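Local coordinates for putative aminomethyltransferase (Leptospirillum rubarum, PDB 3TTG), which is a putative aminomethyltransferase of the glycine cleavage T-protein family, probably handling a folate cofactor as its relatives do, at residues 241-255 with 266-279. Numbering follows the deposited sequence.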
ATOM      1  N   PHE A 241     -12.851   1.969   7.564  1.00 30.39           N
ATOM      2  CA  PHE A 241     -12.175   0.796   8.150  1.00 28.36           C
ATOM      3  C   PHE A 241     -11.162   1.076   9.227  1.00 31.23           C
ATOM      4  O   PHE A 241     -10.633   2.169   9.328  1.00 31.32           O
ATOM      5  CB  PHE A 241     -11.485   0.029   7.033  1.00 28.07           C
ATOM      6  CG  PHE A 241     -12.470  -0.342   5.937  1.00 30.57           C
ATOM      7  CD1 PHE A 241     -13.462  -1.293   6.158  1.00 34.10           C
ATOM      8  CD2 PHE A 241     -12.465   0.328   4.723  1.00 33.40           C
ATOM      9  CE1 PHE A 241     -14.427  -1.553   5.182  1.00 36.88           C
ATOM     10  CE2 PHE A 241     -13.363  -0.026   3.703  1.00 35.83           C
ATOM     11  CZ  PHE A 241     -14.386  -0.874   3.959  1.00 34.97           C
ATOM     12  N   PHE A 242     -10.869   0.024  10.008  1.00 30.19           N
ATOM     13  CA  PHE A 242      -9.842   0.038  11.059  1.00 29.55           C
ATOM     14  C   PHE A 242      -8.600  -0.609  10.556  1.00 32.40           C
ATOM     15  O   PHE A 242      -8.707  -1.538   9.756  1.00 30.19           O
ATOM     16  CB  PHE A 242     -10.280  -0.729  12.279  1.00 31.87           C
ATOM     17  CG  PHE A 242     -11.514  -0.197  12.980  1.00 33.79           C
ATOM     18  CD1 PHE A 242     -11.530   1.074  13.512  1.00 35.48           C
ATOM     19  CD2 PHE A 242     -12.604  -1.012  13.211  1.00 38.36           C
ATOM     20  CE1 PHE A 242     -12.644   1.552  14.203  1.00 36.87           C
ATOM     21  CE2 PHE A 242     -13.722  -0.531  13.897  1.00 41.96           C
ATOM     22  CZ  PHE A 242     -13.709   0.732  14.432  1.00 37.40           C
ATOM     23  N   PRO A 243      -7.411  -0.233  11.062  1.00 31.41           N
ATOM     24  CA  PRO A 243      -6.157  -0.927  10.632  1.00 29.24           C
ATOM     25  C   PRO A 243      -6.194  -2.455  10.805  1.00 30.43           C
ATOM     26  O   PRO A 243      -5.750  -3.191   9.911  1.00 30.95           O
ATOM     27  CB  PRO A 243      -5.107  -0.305  11.572  1.00 30.25           C
ATOM     28  CG  PRO A 243      -5.610   1.017  11.869  1.00 34.13           C
ATOM     29  CD  PRO A 243      -7.106   0.842  12.038  1.00 31.14           C
ATOM     30  N   ALA A 244      -6.718  -2.946  11.925  1.00 30.21           N
ATOM     31  CA  ALA A 244      -6.802  -4.407  12.146  1.00 31.81           C
ATOM     32  C   ALA A 244      -7.782  -5.088  11.183  1.00 35.36           C
ATOM     33  O   ALA A 244      -7.510  -6.197  10.735  1.00 32.63           O
ATOM     34  CB  ALA A 244      -7.172  -4.715  13.544  1.00 33.72           C
ATOM     35  N   GLU A 245      -8.879  -4.415  10.802  1.00 32.70           N
ATOM     36  CA  GLU A 245      -9.773  -4.973   9.774  1.00 33.64           C
ATOM     37  C   GLU A 245      -9.017  -5.155   8.463  1.00 34.20           C
ATOM     38  O   GLU A 245      -9.175  -6.157   7.786  1.00 34.24           O
ATOM     39  CB  GLU A 245     -10.966  -4.066   9.542  1.00 35.48           C
ATOM     40  CG  GLU A 245     -11.903  -4.061  10.716  1.00 38.28           C
ATOM     41  CD  GLU A 245     -13.106  -3.176  10.467  1.00 49.44           C
ATOM     42  OE1 GLU A 245     -12.971  -2.101   9.829  1.00 34.18           O
ATOM     43  OE2 GLU A 245     -14.196  -3.565  10.934  1.00 44.40           O
ATOM     44  N   ALA A 246      -8.204  -4.172   8.107  1.00 33.76           N
ATOM     45  CA  ALA A 246      -7.354  -4.206   6.894  1.00 34.02           C
ATOM     46  C   ALA A 246      -6.161  -5.177   6.934  1.00 34.92           C
ATOM     47  O   ALA A 246      -5.508  -5.354   5.900  1.00 33.17           O
ATOM     48  CB  ALA A 246      -6.861  -2.811   6.592  1.00 33.95           C
ATOM     49  N   GLY A 247      -5.925  -5.882   8.049  1.00 32.12           N
ATOM     50  CA  GLY A 247      -4.802  -6.793   8.156  1.00 30.72           C
ATOM     51  C   GLY A 247      -3.448  -6.094   8.235  1.00 31.34           C
ATOM     52  O   GLY A 247      -2.431  -6.716   7.946  1.00 31.39           O
ATOM     53  N   LEU A 248      -3.407  -4.813   8.623  1.00 26.03           N
ATOM     54  CA  LEU A 248      -2.219  -3.996   8.566  1.00 25.62           C
ATOM     55  C   LEU A 248      -1.813  -3.363   9.913  1.00 30.36           C
ATOM     56  O   LEU A 248      -0.922  -2.542   9.936  1.00 30.35           O
ATOM     57  CB  LEU A 248      -2.423  -2.920   7.522  1.00 24.06           C
ATOM     58  CG  LEU A 248      -2.422  -3.406   6.093  1.00 27.70           C
ATOM     59  CD1 LEU A 248      -2.739  -2.244   5.156  1.00 27.79           C
ATOM     60  CD2 LEU A 248      -1.032  -3.943   5.728  1.00 29.60           C
ATOM     61  N   ASP A 249      -2.405  -3.777  11.007  1.00 27.90           N
ATOM     62  CA  ASP A 249      -1.992  -3.267  12.290  1.00 28.83           C
ATOM     63  C   ASP A 249      -0.593  -3.835  12.699  1.00 32.68           C
ATOM     64  O   ASP A 249       0.113  -3.138  13.397  1.00 31.78           O
ATOM     65  CB  ASP A 249      -3.026  -3.518  13.387  1.00 29.99           C
ATOM     66  CG  ASP A 249      -3.316  -4.955  13.683  1.00 32.73           C
ATOM     67  OD1 ASP A 249      -3.533  -5.728  12.715  1.00 33.38           O
ATOM     68  OD2 ASP A 249      -3.390  -5.306  14.892  1.00 33.62           O
ATOM     69  N   SER A 250      -0.168  -5.028  12.231  1.00 30.94           N
ATOM     70  CA  SER A 250       1.166  -5.543  12.569  1.00 31.16           C
ATOM     71  C   SER A 250       2.273  -4.674  11.916  1.00 33.55           C
ATOM     72  O   SER A 250       3.247  -4.384  12.546  1.00 31.35           O
ATOM     73  CB  SER A 250       1.310  -7.006  12.138  1.00 35.22           C
ATOM     74  OG  SER A 250       2.622  -7.467  12.398  1.00 56.89           O
ATOM     75  N   VAL A 251       2.056  -4.158  10.712  1.00 29.82           N
ATOM     76  CA  VAL A 251       3.073  -3.313  10.043  1.00 30.87           C
ATOM     77  C   VAL A 251       2.874  -1.761  10.217  1.00 30.21           C
ATOM     78  O   VAL A 251       3.862  -0.996  10.137  1.00 28.44           O
ATOM     79  CB  VAL A 251       3.140  -3.719   8.531  1.00 36.03           C
ATOM     80  CG1 VAL A 251       1.857  -3.401   7.796  1.00 34.92           C
ATOM     81  CG2 VAL A 251       4.300  -3.041   7.827  1.00 37.80           C
ATOM     82  N   GLY A 252       1.660  -1.328  10.523  1.00 27.22           N
ATOM     83  CA  GLY A 252       1.301   0.094  10.600  1.00 27.32           C
ATOM     84  C   GLY A 252       0.970   0.685  11.963  1.00 30.61           C
ATOM     85  O   GLY A 252       0.781   1.887  12.050  1.00 28.79           O
ATOM     86  N   VAL A 253       0.841  -0.138  13.022  1.00 28.48           N
ATOM     87  CA  VAL A 253       0.487   0.343  14.373  1.00 28.13           C
ATOM     88  C   VAL A 253       1.479  -0.158  15.361  1.00 30.69           C
ATOM     89  O   VAL A 253       1.842  -1.332  15.281  1.00 29.65           O
ATOM     90  CB  VAL A 253      -0.939  -0.195  14.746  1.00 29.28           C
ATOM     91  CG1 VAL A 253      -1.341   0.156  16.170  1.00 29.55           C
ATOM     92  CG2 VAL A 253      -1.995   0.285  13.783  1.00 28.89           C
ATOM     93  N   SER A 254       1.843   0.655  16.335  1.00 28.16           N
ATOM     94  CA  SER A 254       2.602   0.194  17.500  1.00 28.58           C
ATOM     95  C   SER A 254       1.659   0.083  18.675  1.00 32.40           C
ATOM     96  O   SER A 254       1.006   1.056  19.000  1.00 29.34           O
ATOM     97  CB  SER A 254       3.757   1.102  17.870  1.00 31.49           C
ATOM     98  OG  SER A 254       4.259   0.798  19.163  1.00 30.93           O
ATOM     99  N   TYR A 255       1.596  -1.104  19.328  1.00 30.68           N
ATOM    100  CA  TYR A 255       0.814  -1.304  20.530  1.00 32.51           C
ATOM    101  C   TYR A 255       1.656  -1.020  21.801  1.00 39.27           C
ATOM    102  O   TYR A 255       1.157  -1.258  22.883  1.00 41.26           O
ATOM    103  CB  TYR A 255       0.296  -2.754  20.569  1.00 32.97           C
ATOM    104  CG  TYR A 255      -0.793  -2.980  19.551  1.00 31.41           C
ATOM    105  CD1 TYR A 255      -2.070  -2.488  19.755  1.00 33.23           C
ATOM    106  CD2 TYR A 255      -0.532  -3.646  18.355  1.00 29.90           C
ATOM    107  CE1 TYR A 255      -3.048  -2.598  18.780  1.00 34.09           C
ATOM    108  CE2 TYR A 255      -1.515  -3.797  17.386  1.00 27.67           C
ATOM    109  CZ  TYR A 255      -2.792  -3.315  17.623  1.00 36.89           C
ATOM    110  OH  TYR A 255      -3.829  -3.507  16.721  1.00 35.67           O
ATOM    111  N   VAL A 266      -8.049   1.664  19.024  1.00 31.62           N
ATOM    112  CA  VAL A 266      -7.155   0.701  18.368  1.00 31.14           C
ATOM    113  C   VAL A 266      -6.797  -0.410  19.346  1.00 32.86           C
ATOM    114  O   VAL A 266      -6.879  -1.601  19.026  1.00 30.44           O
ATOM    115  CB  VAL A 266      -5.853   1.407  17.888  1.00 36.53           C
ATOM    116  CG1 VAL A 266      -4.665   0.467  17.762  1.00 38.75           C
ATOM    117  CG2 VAL A 266      -6.096   2.093  16.607  1.00 36.19           C
ATOM    118  N   THR A 267      -6.446   0.001  20.584  1.00 31.83           N
ATOM    119  CA  THR A 267      -5.976  -0.930  21.599  1.00 31.62           C
ATOM    120  C   THR A 267      -7.108  -1.742  22.150  1.00 34.95           C
ATOM    121  O   THR A 267      -6.955  -2.960  22.333  1.00 36.90           O
ATOM    122  CB  THR A 267      -5.171  -0.221  22.704  1.00 37.66           C
ATOM    123  OG1 THR A 267      -4.110   0.523  22.096  1.00 39.27           O
ATOM    124  CG2 THR A 267      -4.553  -1.207  23.642  1.00 33.94           C
ATOM    125  N   ARG A 268      -8.228  -1.112  22.428  1.00 33.34           N
ATOM    126  CA  ARG A 268      -9.421  -1.822  22.897  1.00 34.10           C
ATOM    127  C   ARG A 268      -9.875  -2.907  21.879  1.00 37.02           C
ATOM    128  O   ARG A 268     -10.176  -4.022  22.297  1.00 35.61           O
ATOM    129  CB  ARG A 268     -10.554  -0.821  23.172  1.00 37.83           C
ATOM    130  CG  ARG A 268     -11.799  -1.472  23.718  1.00 43.17           C
ATOM    131  CD  ARG A 268     -12.783  -0.514  24.343  1.00 52.12           C
ATOM    132  NE  ARG A 268     -12.709   0.830  23.770  1.00 57.50           N
ATOM    133  CZ  ARG A 268     -13.333   1.265  22.673  1.00 73.73           C
ATOM    134  NH1 ARG A 268     -14.118   0.449  21.973  1.00 62.27           N
ATOM    135  NH2 ARG A 268     -13.182   2.526  22.272  1.00 51.57           N
ATOM    136  N   LEU A 269      -9.971  -2.567  20.591  1.00 35.58           N
ATOM    137  CA  LEU A 269     -10.334  -3.522  19.531  1.00 37.66           C
ATOM    138  C   LEU A 269      -9.409  -4.759  19.611  1.00 43.61           C
ATOM    139  O   LEU A 269      -9.873  -5.889  19.639  1.00 43.73           O
ATOM    140  CB  LEU A 269     -10.247  -2.886  18.133  1.00 38.17           C
ATOM    141  CG  LEU A 269     -10.491  -3.860  16.959  1.00 46.18           C
ATOM    142  CD1 LEU A 269     -11.880  -4.532  17.061  1.00 49.15           C
ATOM    143  CD2 LEU A 269     -10.293  -3.179  15.615  1.00 49.45           C
ATOM    144  N   LYS A 270      -8.113  -4.514  19.749  1.00 38.68           N
ATOM    145  CA  LYS A 270      -7.105  -5.550  19.814  1.00 36.80           C
ATOM    146  C   LYS A 270      -7.249  -6.471  21.031  1.00 44.67           C
ATOM    147  O   LYS A 270      -7.314  -7.660  20.830  1.00 45.54           O
ATOM    148  CB  LYS A 270      -5.725  -4.890  19.816  1.00 36.18           C
ATOM    149  CG  LYS A 270      -4.555  -5.826  20.014  1.00 41.38           C
ATOM    150  CD  LYS A 270      -4.375  -6.714  18.812  1.00 52.05           C
ATOM    151  CE  LYS A 270      -3.012  -7.312  18.892  1.00 50.09           C
ATOM    152  NZ  LYS A 270      -2.837  -8.382  17.905  1.00 49.90           N
ATOM    153  N   PHE A 271      -7.321  -5.923  22.281  1.00 42.38           N
ATOM    154  CA  PHE A 271      -7.289  -6.678  23.523  1.00 43.95           C
ATOM    155  C   PHE A 271      -8.658  -7.110  24.075  1.00 51.84           C
ATOM    156  O   PHE A 271      -8.721  -8.090  24.805  1.00 53.26           O
ATOM    157  CB  PHE A 271      -6.545  -5.841  24.579  1.00 46.38           C
ATOM    158  CG  PHE A 271      -5.062  -5.742  24.298  1.00 48.07           C
ATOM    159  CD1 PHE A 271      -4.185  -6.689  24.779  1.00 54.31           C
ATOM    160  CD2 PHE A 271      -4.552  -4.734  23.503  1.00 50.36           C
ATOM    161  CE1 PHE A 271      -2.829  -6.600  24.503  1.00 54.56           C
ATOM    162  CE2 PHE A 271      -3.188  -4.648  23.242  1.00 52.08           C
ATOM    163  CZ  PHE A 271      -2.347  -5.601  23.706  1.00 50.52           C
ATOM    164  N   GLN A 272      -9.723  -6.373  23.825  1.00 49.67           N
ATOM    165  CA  GLN A 272     -11.022  -6.725  24.417  1.00 52.64           C
ATOM    166  C   GLN A 272     -12.099  -6.915  23.377  1.00 58.53           C
ATOM    167  O   GLN A 272     -12.990  -7.736  23.563  1.00 57.90           O
ATOM    168  CB  GLN A 272     -11.453  -5.627  25.425  1.00 54.21           C
ATOM    169  CG  GLN A 272     -10.687  -5.677  26.764  1.00 75.18           C
ATOM    170  CD  GLN A 272      -9.397  -4.869  26.818  1.00 94.54           C
ATOM    171  OE1 GLN A 272      -9.259  -3.812  26.182  1.00 88.87           O
ATOM    172  NE2 GLN A 272      -8.431  -5.329  27.629  1.00 81.90           N
ATOM    173  N   GLY A 273     -12.021  -6.152  22.308  1.00 56.14           N
ATOM    174  CA  GLY A 273     -12.994  -6.186  21.252  1.00 57.32           C
ATOM    175  C   GLY A 273     -12.827  -7.372  20.344  1.00 65.01           C
ATOM    176  O   GLY A 273     -11.907  -8.198  20.490  1.00 63.05           O
ATOM    177  N   HIS A 274     -13.781  -7.461  19.433  1.00 63.97           N
ATOM    178  CA  HIS A 274     -13.878  -8.561  18.489  1.00 65.19           C
ATOM    179  C   HIS A 274     -13.858  -7.977  17.105  1.00 61.10           C
ATOM    180  O   HIS A 274     -14.566  -6.993  16.814  1.00 59.64           O
ATOM    181  CB  HIS A 274     -15.164  -9.390  18.753  1.00 69.04           C
ATOM    182  CG  HIS A 274     -15.635  -9.280  20.172  1.00 75.23           C
ATOM    183  ND1 HIS A 274     -15.174 -10.141  21.153  1.00 78.75           N
ATOM    184  CD2 HIS A 274     -16.408  -8.330  20.754  1.00 78.64           C
ATOM    185  CE1 HIS A 274     -15.711  -9.718  22.288  1.00 79.69           C
ATOM    186  NE2 HIS A 274     -16.452  -8.624  22.097  1.00 80.13           N
ATOM    187  N   LEU A 275     -13.014  -8.563  16.263  1.00 61.69           N
ATOM    188  CA  LEU A 275     -12.893  -8.158  14.894  1.00 55.91           C
ATOM    189  C   LEU A 275     -14.091  -8.778  14.122  1.00 55.83           C
ATOM    190  O   LEU A 275     -14.186 -10.000  13.993  1.00 54.97           O
ATOM    191  CB  LEU A 275     -11.528  -8.624  14.361  1.00 54.48           C
ATOM    192  CG  LEU A 275     -11.075  -7.885  13.119  1.00 55.26           C
ATOM    193  CD1 LEU A 275     -10.421  -6.593  13.490  1.00 54.07           C
ATOM    194  CD2 LEU A 275     -10.207  -8.778  12.225  1.00 54.40           C
ATOM    195  N   ASN A 276     -15.009  -7.943  13.666  1.00 50.25           N
ATOM    196  CA  ASN A 276     -16.227  -8.385  12.982  1.00 50.27           C
ATOM    197  C   ASN A 276     -15.998  -8.741  11.502  1.00 51.15           C
ATOM    198  O   ASN A 276     -16.719  -9.570  10.951  1.00 51.52           O
ATOM    199  CB  ASN A 276     -17.294  -7.299  13.060  1.00 51.40           C
ATOM    200  CG  ASN A 276     -17.813  -7.048  14.460  1.00 74.75           C
ATOM    201  OD1 ASN A 276     -18.082  -7.979  15.229  1.00 73.25           O
ATOM    202  ND2 ASN A 276     -18.031  -5.784  14.801  1.00 67.00           N
ATOM    203  N   ARG A 277     -15.048  -8.063  10.852  1.00 42.80           N
ATOM    204  CA  ARG A 277     -14.756  -8.297   9.468  1.00 38.08           C
ATOM    205  C   ARG A 277     -13.266  -8.196   9.251  1.00 37.50           C
ATOM    206  O   ARG A 277     -12.569  -7.614  10.080  1.00 39.39           O
ATOM    207  CB  ARG A 277     -15.542  -7.339   8.597  1.00 39.78           C
ATOM    208  CG  ARG A 277     -15.295  -5.910   8.894  1.00 49.13           C
ATOM    209  CD  ARG A 277     -16.232  -5.047   8.131  1.00 47.34           C
ATOM    210  NE  ARG A 277     -16.004  -3.645   8.449  1.00 51.33           N
ATOM    211  CZ  ARG A 277     -16.610  -2.635   7.841  1.00 65.11           C
ATOM    212  NH1 ARG A 277     -17.489  -2.867   6.869  1.00 54.10           N
ATOM    213  NH2 ARG A 277     -16.343  -1.385   8.194  1.00 65.10           N
ATOM    214  N   SER A 278     -12.773  -8.826   8.186  1.00 33.77           N
ATOM    215  CA  SER A 278     -11.348  -8.883   7.889  1.00 33.79           C
ATOM    216  C   SER A 278     -11.089  -8.871   6.400  1.00 35.50           C
ATOM    217  O   SER A 278     -11.918  -9.323   5.625  1.00 35.92           O
ATOM    218  CB  SER A 278     -10.693 -10.112   8.518  1.00 38.36           C
ATOM    219  OG  SER A 278     -11.337 -11.289   8.080  1.00 52.87           O
ATOM    220  N   LEU A 279      -9.913  -8.346   6.001  1.00 32.48           N
ATOM    221  CA  LEU A 279      -9.521  -8.273   4.620  1.00 31.15           C
ATOM    222  C   LEU A 279      -9.485  -9.663   4.043  1.00 36.05           C
ATOM    223  O   LEU A 279      -8.844 -10.538   4.633  1.00 35.58           O
ATOM    224  CB  LEU A 279      -8.139  -7.602   4.463  1.00 32.68           C
ATOM    225  CG  LEU A 279      -7.664  -7.398   2.999  1.00 35.96           C
ATOM    226  CD1 LEU A 279      -8.248  -6.117   2.433  1.00 35.91           C
ATOM    227  CD2 LEU A 279      -6.130  -7.435   2.912  1.00 41.24           C
TER
HETATM  228  O   HOH W   1      -6.529  -2.928  16.597  1.00 27.84           O
HETATM  229  O   HOH W   2      -1.459   0.414  22.532  1.00 45.40           O
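Leu279 N, near the start of strand 277-284, donates to Glu245 O (2.9 Å) in the type I turn Ala244-Gly247, and this backbone bond pins the loop beside the strand. Glu245, long and acidic, joins both segments: its OE2 sits close to the guanidinium plane of Arg277, whose NE (3.1 Å) approaches from above the carboxylate, 55° out of its plane, in a salt bridge, while OE1 accepts Phe242 N. Arginine suits its place because its flat group can pair with the acid and also meet a ring: Phe241 CE1 sits over one face, 3.6 Å from Arg277 CZ. With an alanine at Glu245, Arg277 NE and Phe242 N would probably each lose this acceptor, leaving the guanidinium freer to turn. Small Ala244 fits against Leu269 CD2 and Leu275 CD1.

Tyr255 offers apolar faces and a polar tip: Lys270, bent at chi2 (69°), lays CG over one face (4.1 Å to the centroid, CH-pi), and Val253 CG1 covers the opposite one. Val266 CG1 meets Val253 CG1 tip to tip (3.7 Å) and Tyr255 CE1. Tyr255 OH bonds Asp249 OD2 (2.6 Å), and a water links it to Val266 O. Backbone bond and salt bridge thus tie 241-255 to strand 277-284, ring and aliphatic contacts with a water link to helix 263-271.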